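Local coordinates for TIR protein (Paracoccus denitrificans PD1222, PDB 3H16) that is a bacterial TIR-domain protein whose chain folds into a central parallel beta sheet with helices packed on both of its faces, at residues W29-D34 with S82-K87; T42-A45 with E49-Y52; D53-R58 with I67-G72. All blocks are in the same frame, centred on the assembly; numbering follows the deposited sequence.

All three contacts are partly buried, each with a covered part and a polar, more exposed margin. Contact 1 joins the segments that follow two neighbouring strands, 21-28 and 74-81, and is the most polar, built on a carboxylate, a hydroxyl and an imidazole. Contacts 2 and 3 share strand 50-57, which meets helix 32-45 in contact 2 and helix 63-73 in contact 3; both combine an apolar centre with a long basic side chain on the exposed side. Contacts 1 and 2 both use helix 32-45. Contacts 1 and 3 touch directly, through the Lys32-Asp53 salt bridge and a probable backbone hydrogen bond from Trp29 to Leu57, whereas contacts 2 and 3 follow each other along strand 50-57.

Contact 1. Residues W29-D34 with S82-K87; sequences WEDKAD and STHFFK
Glu30 and Asp31 approach the His84 ring differently. Glu30 CB lies over one ring face, 3.7 Å from the His84 centroid and 14° off the normal, which makes this a CH-pi contact. Asp31 comes in obliquely, its OD1 3.2 Å from His84 CD2, with its carboxylate plane steeply inclined to the imidazole. The second Asp31 oxygen points elsewhere: Ser82 OG donates to Asp31 OD2 over 2.6 Å, reaching it on the syn side and 17° out of the carboxylate plane. One carboxylate thus spans a hydroxyl and a ring.

Both segments follow neighbouring parallel strands, 21-28 and 74-81, and each leads into a helix, as expected of the alpha/beta sheet of a TIR domain. Ser82 is the N-cap of helix 83-86. Its OG, set between backbone N and carbonyl carbon (chi1 70°), also accepts a weak bond from Phe85 N at 3.4 Å, so the same hydroxyl links Asp31 to the helix start. Glu30 sends its carboxylate on to a salt bridge with Lys88, which also bonds His84 O.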
loop_
_atom_site.group_PDB
_atom_site.type_symbol
_atom_site.label_atom_id
_atom_site.label_comp_id
_atom_site.label_asym_id
_atom_site.label_seq_id
_atom_site.Cartn_x
_atom_site.Cartn_y
_atom_site.Cartn_z
ATOM N N TRP B 29 16.768 -0.131 -20.737
ATOM C CA TRP B 29 16.605 0.560 -22.015
ATOM C C TRP B 29 15.568 -0.055 -22.951
ATOM O O TRP B 29 14.800 0.659 -23.599
ATOM C CB TRP B 29 17.949 0.694 -22.745
ATOM C CG TRP B 29 18.416 -0.534 -23.449
ATOM C CD1 TRP B 29 19.291 -1.473 -22.977
ATOM C CD2 TRP B 29 18.057 -0.948 -24.774
ATOM N NE1 TRP B 29 19.501 -2.444 -23.926
ATOM C CE2 TRP B 29 18.758 -2.148 -25.040
ATOM C CE3 TRP B 29 17.214 -0.422 -25.764
ATOM C CZ2 TRP B 29 18.641 -2.830 -26.255
ATOM C CZ3 TRP B 29 17.098 -1.104 -26.975
ATOM C CH2 TRP B 29 17.809 -2.293 -27.207
ATOM N N GLU B 30 15.538 -1.377 -23.016
ATOM C CA GLU B 30 14.596 -2.068 -23.877
ATOM C C GLU B 30 13.138 -1.700 -23.600
ATOM O O GLU B 30 12.296 -1.810 -24.482
ATOM C CB GLU B 30 14.788 -3.582 -23.737
ATOM C CG GLU B 30 16.213 -4.046 -24.042
ATOM C CD GLU B 30 17.054 -4.249 -22.793
ATOM O OE1 GLU B 30 17.013 -3.398 -21.880
ATOM O OE2 GLU B 30 17.773 -5.267 -22.728
ATOM N N ASP B 31 12.835 -1.260 -22.382
ATOM C CA ASP B 31 11.461 -0.900 -22.046
ATOM C C ASP B 31 11.135 0.577 -22.215
ATOM O O ASP B 31 9.989 0.969 -22.013
ATOM C CB ASP B 31 11.113 -1.315 -20.611
ATOM C CG ASP B 31 11.088 -2.816 -20.433
ATOM O OD1 ASP B 31 10.540 -3.519 -21.313
ATOM O OD2 ASP B 31 11.606 -3.302 -19.408
ATOM N N LYS B 32 12.123 1.393 -22.580
ATOM C CA LYS B 32 11.876 2.823 -22.760
ATOM C C LYS B 32 10.893 3.084 -23.887
ATOM O O LYS B 32 9.847 3.707 -23.689
ATOM C CB LYS B 32 13.164 3.593 -23.066
ATOM C CG LYS B 32 12.891 5.056 -23.422
ATOM C CD LYS B 32 14.142 5.827 -23.816
ATOM C CE LYS B 32 14.872 6.392 -22.606
ATOM N NZ LYS B 32 16.018 7.268 -22.992
ATOM N N ALA B 33 11.247 2.605 -25.071
ATOM C CA ALA B 33 10.430 2.787 -26.258
ATOM C C ALA B 33 8.939 2.610 -26.022
ATOM O O ALA B 33 8.177 3.568 -26.115
ATOM C CB ALA B 33 10.894 1.829 -27.352
ATOM N N ASP B 34 8.535 1.389 -25.699
ATOM C CA ASP B 34 7.127 1.061 -25.503
ATOM C C ASP B 34 6.441 1.455 -24.194
ATOM O O ASP B 34 5.590 2.350 -24.182
ATOM C CB ASP B 34 6.925 -0.439 -25.731
ATOM C CG ASP B 34 7.732 -1.284 -24.762
ATOM O OD1 ASP B 34 8.954 -1.051 -24.644
ATOM O OD2 ASP B 34 7.146 -2.179 -24.118
ATOM N N SER B 82 10.809 -5.867 -15.035
ATOM C CA SER B 82 10.450 -6.749 -16.142
ATOM C C SER B 82 11.595 -7.715 -16.435
ATOM O O SER B 82 12.693 -7.596 -15.880
ATOM C CB SER B 82 10.192 -5.928 -17.393
ATOM O OG SER B 82 11.416 -5.381 -17.854
ATOM N N THR B 83 11.338 -8.662 -17.328
ATOM C CA THR B 83 12.351 -9.629 -17.716
ATOM C C THR B 83 13.610 -8.903 -18.171
ATOM O O THR B 83 14.716 -9.313 -17.825
ATOM C CB THR B 83 11.861 -10.511 -18.866
ATOM O OG1 THR B 83 10.709 -11.239 -18.436
ATOM C CG2 THR B 83 12.943 -11.492 -19.295
ATOM N N HIS B 84 13.429 -7.837 -18.955
ATOM C CA HIS B 84 14.537 -7.024 -19.474
ATOM C C HIS B 84 15.382 -6.427 -18.371
ATOM O O HIS B 84 16.604 -6.355 -18.483
ATOM C CB HIS B 84 14.015 -5.870 -20.335
ATOM C CG HIS B 84 13.415 -6.306 -21.629
ATOM N ND1 HIS B 84 14.134 -6.985 -22.589
ATOM C CD2 HIS B 84 12.165 -6.159 -22.125
ATOM C CE1 HIS B 84 13.353 -7.237 -23.623
ATOM N NE2 HIS B 84 12.154 -6.746 -23.367
ATOM N N PHE B 85 14.728 -5.970 -17.310
ATOM C CA PHE B 85 15.465 -5.386 -16.205
ATOM C C PHE B 85 16.131 -6.512 -15.421
ATOM O O PHE B 85 17.174 -6.310 -14.790
ATOM C CB PHE B 85 14.522 -4.570 -15.325
ATOM C CG PHE B 85 15.156 -4.048 -14.071
ATOM C CD1 PHE B 85 15.195 -4.828 -12.920
ATOM C CD2 PHE B 85 15.684 -2.764 -14.026
ATOM C CE1 PHE B 85 15.743 -4.336 -11.745
ATOM C CE2 PHE B 85 16.238 -2.259 -12.853
ATOM C CZ PHE B 85 16.266 -3.048 -11.706
ATOM N N PHE B 86 15.540 -7.703 -15.470
ATOM C CA PHE B 86 16.113 -8.843 -14.758
ATOM C C PHE B 86 17.330 -9.416 -15.479
ATOM O O PHE B 86 18.316 -9.790 -14.841
ATOM C CB PHE B 86 15.085 -9.963 -14.568
ATOM C CG PHE B 86 13.933 -9.595 -13.677
ATOM C CD1 PHE B 86 14.054 -8.578 -12.738
ATOM C CD2 PHE B 86 12.740 -10.308 -13.742
ATOM C CE1 PHE B 86 12.998 -8.275 -11.868
ATOM C CE2 PHE B 86 11.684 -10.018 -12.881
ATOM C CZ PHE B 86 11.817 -8.995 -11.938
ATOM N N LYS B 87 17.264 -9.476 -16.803
ATOM C CA LYS B 87 18.358 -10.019 -17.581
ATOM C C LYS B 87 19.595 -9.144 -17.617
ATOM O O LYS B 87 20.514 -9.411 -18.382
ATOM C CB LYS B 87 17.894 -10.324 -19.005
ATOM C CG LYS B 87 16.875 -11.455 -19.067
ATOM C CD LYS B 87 16.699 -11.989 -20.478
ATOM C CE LYS B 87 15.739 -13.168 -20.502
ATOM N NZ LYS B 87 15.564 -13.699 -21.880
#

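Contact 2. Residues T42-A45 with E49-Y52; sequences TLRA and EVWY
Val50 is met by Leu43 and Arg44 from helix 32-45. Its CG2 branch does most of the touching, 3.8 Å from Leu43 CB and 3.9 Å from Arg44 CG; the Leu43 and Val50 side chains cross at about a right angle. Val50 CB lies at the edge of the Arg44 guanidinium, in its plane. The guanidinium also reaches the backbone: Arg44 NH2 donates to Val50 O over 2.8 Å, but the N-H...O angle of 119° makes this bond weak. The same NH2 is 3.4 Å from Tyr52 CE1, at the edge of the ring and near its plane. An extended chain from CG to NE (chi3 -167°) carries the charged group that far.

Further out, Trp51 bonds through its backbone to Ile23 and Ile25, fixing the strand beside strand 21-28. Leu43 is backed by Val145 and Leu148 of helix 141-153. The contact packs helix 32-45, near its end, on the start of strand 50-57, within the beta-alpha-beta unit 21-28, 32-45, 50-57. Its chemistry is mixed: apolar packing makes up the buried part, while arginine adds a weak, strongly bent bond on the exposed side, and because NH2 sits at the edge of Tyr52, little cation-pi attraction is expected.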
loop_
_atom_site.group_PDB
_atom_site.type_symbol
_atom_site.label_atom_id
_atom_site.label_comp_id
_atom_site.label_asym_id
_atom_site.label_seq_id
_atom_site.Cartn_x
_atom_site.Cartn_y
_atom_site.Cartn_z
ATOM N N THR B 42 1.088 9.327 -19.749
ATOM C CA THR B 42 -0.077 9.193 -18.880
ATOM C C THR B 42 0.100 9.886 -17.536
ATOM O O THR B 42 -0.822 10.535 -17.050
ATOM C CB THR B 42 -0.403 7.729 -18.630
ATOM O OG1 THR B 42 -0.543 7.068 -19.888
ATOM C CG2 THR B 42 -1.697 7.598 -17.844
ATOM N N LEU B 43 1.275 9.741 -16.933
ATOM C CA LEU B 43 1.554 10.382 -15.660
ATOM C C LEU B 43 1.566 11.910 -15.776
ATOM O O LEU B 43 0.984 12.605 -14.940
ATOM C CB LEU B 43 2.898 9.902 -15.120
ATOM C CG LEU B 43 2.932 8.691 -14.186
ATOM C CD1 LEU B 43 4.389 8.306 -13.927
ATOM C CD2 LEU B 43 2.231 9.028 -12.880
ATOM N N ARG B 44 2.229 12.440 -16.803
ATOM C CA ARG B 44 2.284 13.894 -16.990
ATOM C C ARG B 44 0.892 14.457 -17.270
ATOM O O ARG B 44 0.533 15.525 -16.774
ATOM C CB ARG B 44 3.229 14.255 -18.136
ATOM C CG ARG B 44 4.670 13.924 -17.852
ATOM C CD ARG B 44 5.569 14.339 -18.990
ATOM N NE ARG B 44 6.896 13.753 -18.849
ATOM C CZ ARG B 44 7.870 13.876 -19.745
ATOM N NH1 ARG B 44 7.670 14.574 -20.856
ATOM N NH2 ARG B 44 9.041 13.290 -19.536
ATOM N N ALA B 45 0.118 13.731 -18.070
ATOM C CA ALA B 45 -1.243 14.135 -18.398
ATOM C C ALA B 45 -2.046 14.243 -17.116
ATOM O O ALA B 45 -3.011 15.003 -17.051
ATOM C CB ALA B 45 -1.891 13.114 -19.322
ATOM N N GLU B 49 5.205 15.580 -12.665
ATOM C CA GLU B 49 6.384 16.098 -13.346
ATOM C C GLU B 49 7.287 14.863 -13.406
ATOM O O GLU B 49 7.756 14.377 -12.372
ATOM C CB GLU B 49 7.013 17.209 -12.508
ATOM C CG GLU B 49 7.920 18.139 -13.273
ATOM C CD GLU B 49 9.143 17.437 -13.796
ATOM O OE1 GLU B 49 9.780 16.705 -13.009
ATOM O OE2 GLU B 49 9.469 17.621 -14.986
ATOM N N VAL B 50 7.521 14.360 -14.615
ATOM C CA VAL B 50 8.293 13.139 -14.804
ATOM C C VAL B 50 9.535 13.214 -15.690
ATOM O O VAL B 50 9.497 13.805 -16.771
ATOM C CB VAL B 50 7.386 12.039 -15.422
ATOM C CG1 VAL B 50 8.074 10.683 -15.369
ATOM C CG2 VAL B 50 6.052 12.005 -14.714
ATOM N N TRP B 51 10.627 12.607 -15.226
ATOM C CA TRP B 51 11.845 12.514 -16.023
ATOM C C TRP B 51 12.316 11.064 -15.972
ATOM O O TRP B 51 12.101 10.365 -14.980
ATOM C CB TRP B 51 12.940 13.503 -15.567
ATOM C CG TRP B 51 13.565 13.330 -14.221
ATOM C CD1 TRP B 51 12.968 12.870 -13.093
ATOM C CD2 TRP B 51 14.885 13.752 -13.833
ATOM N NE1 TRP B 51 13.826 12.981 -12.023
ATOM C CE2 TRP B 51 15.009 13.518 -12.449
ATOM C CE3 TRP B 51 15.972 14.307 -14.523
ATOM C CZ2 TRP B 51 16.179 13.816 -11.735
ATOM C CZ3 TRP B 51 17.137 14.603 -13.813
ATOM C CH2 TRP B 51 17.227 14.354 -12.431
ATOM N N TYR B 52 12.920 10.605 -17.062
ATOM C CA TYR B 52 13.381 9.224 -17.159
ATOM C C TYR B 52 14.366 8.996 -18.309
ATOM O O TYR B 52 14.951 7.921 -18.420
ATOM C CB TYR B 52 12.188 8.298 -17.381
ATOM C CG TYR B 52 11.456 8.598 -18.667
ATOM C CD1 TYR B 52 10.563 9.665 -18.744
ATOM C CD2 TYR B 52 11.691 7.846 -19.820
ATOM C CE1 TYR B 52 9.916 9.983 -19.935
ATOM C CE2 TYR B 52 11.048 8.154 -21.023
ATOM C CZ TYR B 52 10.160 9.226 -21.070
ATOM O OH TYR B 52 9.513 9.550 -22.244
#

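Contact 3. Residues D53-R58 with I67-G72; sequences DDFSLR and IDKGLG
The backbones approach most closely at Phe55 and Gly70, whose CA atoms are 8.0 Å apart, where the chain of strand 50-57 is interrupted and faces a turn of helix 63-73 that keeps the Leu71 N to Ile67 O bond.

Phe55 bridges the gap with the far end of its ring. Its CE1 is 3.6 Å from Gly70 CA and 3.7 Å from Gly70 N, and CZ lies close to the same CA, so the ring rests against bare main chain. A CB on Gly70 would point toward Phe55 and come within about 3.2 Å of Phe55 CE1, a tight fit, so the missing side chain lets the ring this close. The ring is directed there by a chi1 of -69°, with CG anti to the carbonyl carbon. Around it, Trp51 meets Phe55 edge-to-face, the Phe24 ring adjoins it, and Ser66, one turn before Gly70, touches it too.

Lys69 borders this contact. Its CG is anti to the backbone N (chi1 177°) and the chain beyond is extended, passing Phe55 CE1 with Lys69 CD at 4.4 Å and taking the amine to Asp54. Lys69 NZ is 3.6 Å from Asp54 CB but 3.8 Å from Asp54 OD1, a long salt bridge. Lys69 NZ also stands 5.3 Å from the centroid of the Phe55 ring, 24° off the normal, at most a weak cation-pi attraction. The charged pair is thus an exposed margin beside the buried ring-on-glycine contact.

Helix 63-73 leads from strand 50-57 to strand 74-81, on the other side of strand 21-28 in the sheet. A helix packed on its preceding strand in this way, within a 2-1-3-4-5 parallel order, is typical of the flavodoxin-like alpha/beta fold of TIR domains.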
loop_
_atom_site.group_PDB
_atom_site.type_symbol
_atom_site.label_atom_id
_atom_site.label_comp_id
_atom_site.label_asym_id
_atom_site.label_seq_id
_atom_site.Cartn_x
_atom_site.Cartn_y
_atom_site.Cartn_z
ATOM N N ASP B 53 14.544 9.990 -19.169
ATOM C CA ASP B 53 15.442 9.829 -20.296
ATOM C C ASP B 53 16.865 9.425 -19.903
ATOM O O ASP B 53 17.480 8.591 -20.568
ATOM C CB ASP B 53 15.475 11.104 -21.123
ATOM C CG ASP B 53 16.212 10.919 -22.422
ATOM O OD1 ASP B 53 15.784 10.059 -23.220
ATOM O OD2 ASP B 53 17.222 11.627 -22.642
ATOM N N ASP B 54 17.388 10.010 -18.826
ATOM C CA ASP B 54 18.735 9.686 -18.367
ATOM C C ASP B 54 18.681 8.620 -17.292
ATOM O O ASP B 54 19.489 8.620 -16.358
ATOM C CB ASP B 54 19.439 10.926 -17.802
ATOM C CG ASP B 54 20.065 11.802 -18.885
ATOM O OD1 ASP B 54 20.792 12.745 -18.518
ATOM O OD2 ASP B 54 19.837 11.557 -20.094
ATOM N N PHE B 55 17.723 7.711 -17.423
ATOM C CA PHE B 55 17.563 6.650 -16.448
ATOM C C PHE B 55 17.402 5.275 -17.078
ATOM O O PHE B 55 16.983 4.325 -16.406
ATOM C CB PHE B 55 16.379 6.965 -15.539
ATOM C CG PHE B 55 16.617 8.137 -14.633
ATOM C CD1 PHE B 55 17.387 7.998 -13.481
ATOM C CD2 PHE B 55 16.094 9.392 -14.942
ATOM C CE1 PHE B 55 17.634 9.088 -12.649
ATOM C CE2 PHE B 55 16.339 10.497 -14.111
ATOM C CZ PHE B 55 17.108 10.341 -12.967
ATOM N N SER B 56 17.735 5.169 -18.364
ATOM C CA SER B 56 17.674 3.886 -19.061
ATOM C C SER B 56 18.897 3.117 -18.585
ATOM O O SER B 56 19.971 3.692 -18.425
ATOM C CB SER B 56 17.760 4.083 -20.566
ATOM O OG SER B 56 16.797 5.019 -20.995
ATOM N N LEU B 57 18.744 1.821 -18.356
ATOM C CA LEU B 57 19.865 1.034 -17.883
ATOM C C LEU B 57 20.364 -0.016 -18.880
ATOM O O LEU B 57 19.597 -0.556 -19.689
ATOM C CB LEU B 57 19.482 0.389 -16.552
ATOM C CG LEU B 57 19.119 1.434 -15.482
ATOM C CD1 LEU B 57 18.457 0.761 -14.294
ATOM C CD2 LEU B 57 20.370 2.188 -15.047
ATOM N N ARG B 58 21.667 -0.280 -18.809
ATOM C CA ARG B 58 22.348 -1.256 -19.658
ATOM C C ARG B 58 23.267 -2.103 -18.771
ATOM O O ARG B 58 23.760 -1.622 -17.748
ATOM C CB ARG B 58 23.159 -0.529 -20.728
ATOM C CG ARG B 58 22.317 0.435 -21.553
ATOM C CD ARG B 58 23.153 1.212 -22.553
ATOM N NE ARG B 58 24.174 2.026 -21.906
ATOM C CZ ARG B 58 25.052 2.774 -22.566
ATOM N NH1 ARG B 58 25.032 2.811 -23.894
ATOM N NH2 ARG B 58 25.950 3.489 -21.900
ATOM N N ILE B 67 20.038 5.469 -8.933
ATOM C CA ILE B 67 18.986 5.665 -7.945
ATOM C C ILE B 67 19.280 6.883 -7.079
ATOM O O ILE B 67 18.386 7.685 -6.809
ATOM C CB ILE B 67 18.826 4.411 -7.046
ATOM C CG1 ILE B 67 18.307 3.237 -7.877
ATOM C CG2 ILE B 67 17.836 4.680 -5.928
ATOM C CD1 ILE B 67 16.893 3.417 -8.382
ATOM N N ASP B 68 20.531 7.024 -6.644
ATOM C CA ASP B 68 20.922 8.167 -5.812
ATOM C C ASP B 68 20.601 9.451 -6.553
ATOM O O ASP B 68 19.968 10.350 -6.010
ATOM C CB ASP B 68 22.421 8.127 -5.501
ATOM C CG ASP B 68 22.816 6.921 -4.669
ATOM O OD1 ASP B 68 22.296 6.773 -3.544
ATOM O OD2 ASP B 68 23.650 6.122 -5.143
ATOM N N LYS B 69 21.047 9.521 -7.803
ATOM C CA LYS B 69 20.813 10.678 -8.654
ATOM C C LYS B 69 19.320 10.968 -8.726
ATOM O O LYS B 69 18.879 12.068 -8.387
ATOM C CB LYS B 69 21.354 10.416 -10.064
ATOM C CG LYS B 69 21.091 11.540 -11.061
ATOM C CD LYS B 69 21.528 11.145 -12.467
ATOM C CE LYS B 69 21.129 12.189 -13.500
ATOM N NZ LYS B 69 21.406 11.721 -14.893
ATOM N N GLY B 70 18.549 9.973 -9.164
ATOM C CA GLY B 70 17.111 10.144 -9.275
ATOM C C GLY B 70 16.446 10.637 -7.999
ATOM O O GLY B 70 15.549 11.483 -8.035
ATOM N N LEU B 71 16.892 10.112 -6.863
ATOM C CA LEU B 71 16.322 10.489 -5.584
ATOM C C LEU B 71 16.832 11.837 -5.104
ATOM O O LEU B 71 16.233 12.462 -4.227
ATOM C CB LEU B 71 16.612 9.399 -4.546
ATOM C CG LEU B 71 15.752 8.136 -4.664
ATOM C CD1 LEU B 71 16.364 6.994 -3.873
ATOM C CD2 LEU B 71 14.360 8.444 -4.161
ATOM N N GLY B 72 17.930 12.292 -5.696
ATOM C CA GLY B 72 18.495 13.571 -5.308
ATOM C C GLY B 72 17.724 14.778 -5.815
ATOM O O GLY B 72 17.876 15.878 -5.283
#